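Local coordinates for protein pyruvate carboxylase n-terminal domain (Aquifex aeolicus, PDB 1ULZ) that forms the N-terminal, biotin carboxylase subunit of pyruvate carboxylase, an enzyme part built around an ATP-grasp domain, at residues P349-V353 with T412-T416. The protein carries 1 engineered substitution. Residues are numbered along the deposited sequence; the frame is centred on the assembly and turned at random.
Sequences PSTRV and TGVKT. Unlike the reference sequence in segment 349-353: Arg-352 (reference Gly).
Arg-352 bends across to the backbone of Gly-413 and brings its guanidinium to the carbonyl oxygen. The residue differs from the reference sequence, which has glycine here. Its CB touches two atoms, CG1 of Val-414 at 3.6 Å and, just as close, Gly-413 O. CG stands beside the backbone N, anti to the carbonyl carbon (chi1 -62°), and two further bends, at chi2 and chi3, turn the chain over toward the glycine carbonyl. There NE comes within 3.2 Å of Gly-413 O, a weak hydrogen bond with an angle of only 132° at the hydrogen. CZ follows at 3.6 Å from Gly-413 O, and NH2 shares the same oxygen at 3.4 Å, again weakly, so the acceptor meets the guanidinium obliquely through two bent bonds.

Next to the arginine, Val-414 fills the middle of the contact. Besides meeting Arg-352 through CG1, it sets its CB 4.0 Å from CB of Ser-350. Ser-350 then carries its hydroxyl on past the valine, where OG donates a weak hydrogen bond to Lys-415 O at 3.3 Å and also brushes CB of the lysine. At the other end, the bare CA of Gly-413 leans on Val-353 O in a CA-H...O contact of 3.4 Å.

Beyond the two segments, Thr-412 is tied through OG1 to Arg-356 N, while Ser-350 and Arg-352 make backbone hydrogen bonds to Ala-340 and Val-377. Thr-416 OG1 caps the backbone N of Ile-418, at the turn leading into helix 418-426. The contact is a loop-to-loop one at the surface of the biotin carboxylase C-terminal domain: the loop after strand 348-349, with an inverse gamma turn centred on Thr-351, meets the connection from strand 410-411 to helix 418-426.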
loop_
_atom_site.group_PDB
_atom_site.type_symbol
_atom_site.label_atom_id
_atom_site.label_comp_id
_atom_site.label_asym_id
_atom_site.label_seq_id
_atom_site.Cartn_x
_atom_site.Cartn_y
_atom_site.Cartn_z
ATOM N N PRO A 349 26.231 12.330 -5.942
ATOM C CA PRO A 349 25.353 12.514 -4.776
ATOM C C PRO A 349 25.144 13.966 -4.338
ATOM O O PRO A 349 26.084 14.776 -4.355
ATOM C CB PRO A 349 26.051 11.700 -3.681
ATOM C CG PRO A 349 26.807 10.650 -4.453
ATOM C CD PRO A 349 27.364 11.447 -5.606
ATOM N N SER A 350 23.909 14.276 -3.932
ATOM C CA SER A 350 23.543 15.605 -3.451
ATOM C C SER A 350 23.512 15.493 -1.936
ATOM O O SER A 350 22.469 15.176 -1.360
ATOM C CB SER A 350 22.134 16.012 -3.927
ATOM O OG SER A 350 21.905 15.701 -5.293
ATOM N N THR A 351 24.643 15.748 -1.286
ATOM C CA THR A 351 24.709 15.649 0.167
ATOM C C THR A 351 24.093 16.855 0.864
ATOM O O THR A 351 24.775 17.557 1.622
ATOM C CB THR A 351 26.162 15.531 0.652
ATOM O OG1 THR A 351 26.844 16.766 0.387
ATOM C CG2 THR A 351 26.872 14.386 -0.063
ATOM N N ARG A 352 22.809 17.103 0.625
ATOM C CA ARG A 352 22.169 18.241 1.261
ATOM C C ARG A 352 20.958 17.876 2.115
ATOM O O ARG A 352 20.790 16.720 2.513
ATOM C CB ARG A 352 21.792 19.281 0.206
ATOM C CG ARG A 352 23.009 19.825 -0.529
ATOM C CD ARG A 352 22.863 21.308 -0.847
ATOM N NE ARG A 352 21.733 21.584 -1.729
ATOM C CZ ARG A 352 21.435 22.795 -2.198
ATOM N NH1 ARG A 352 22.189 23.841 -1.868
ATOM N NH2 ARG A 352 20.385 22.964 -2.995
ATOM N N VAL A 353 20.119 18.868 2.404
ATOM C CA VAL A 353 18.952 18.644 3.248
ATOM C C VAL A 353 17.634 18.830 2.500
ATOM O O VAL A 353 17.468 19.784 1.745
ATOM C CB VAL A 353 18.989 19.595 4.452
ATOM C CG1 VAL A 353 17.899 19.238 5.437
ATOM C CG2 VAL A 353 20.366 19.533 5.113
ATOM N N THR A 412 12.316 18.816 -2.543
ATOM C CA THR A 412 13.192 19.938 -2.884
ATOM C C THR A 412 14.334 20.027 -1.879
ATOM O O THR A 412 14.267 19.448 -0.794
ATOM C CB THR A 412 12.443 21.298 -2.904
ATOM O OG1 THR A 412 11.945 21.601 -1.594
ATOM C CG2 THR A 412 11.292 21.257 -3.897
ATOM N N GLY A 413 15.379 20.758 -2.247
ATOM C CA GLY A 413 16.531 20.911 -1.378
ATOM C C GLY A 413 17.684 20.074 -1.895
ATOM O O GLY A 413 18.844 20.312 -1.558
ATOM N N VAL A 414 17.355 19.094 -2.730
ATOM C CA VAL A 414 18.343 18.191 -3.306
ATOM C C VAL A 414 17.864 17.700 -4.665
ATOM O O VAL A 414 16.660 17.691 -4.944
ATOM C CB VAL A 414 18.553 16.937 -2.418
ATOM C CG1 VAL A 414 19.087 17.338 -1.056
ATOM C CG2 VAL A 414 17.230 16.187 -2.257
ATOM N N LYS A 415 18.808 17.302 -5.510
ATOM C CA LYS A 415 18.465 16.768 -6.819
ATOM C C LYS A 415 18.166 15.297 -6.571
ATOM O O LYS A 415 18.751 14.689 -5.676
ATOM C CB LYS A 415 19.645 16.899 -7.786
ATOM C CG LYS A 415 20.067 18.341 -8.067
ATOM C CD LYS A 415 21.023 18.421 -9.254
ATOM C CE LYS A 415 21.414 19.862 -9.540
ATOM N NZ LYS A 415 20.221 20.721 -9.815
ATOM N N THR A 416 17.254 14.723 -7.345
ATOM C CA THR A 416 16.916 13.320 -7.170
ATOM C C THR A 416 16.801 12.640 -8.517
ATOM O O THR A 416 16.945 13.276 -9.557
ATOM C CB THR A 416 15.573 13.139 -6.446
ATOM O OG1 THR A 416 14.504 13.425 -7.355
ATOM C CG2 THR A 416 15.481 14.066 -5.242
#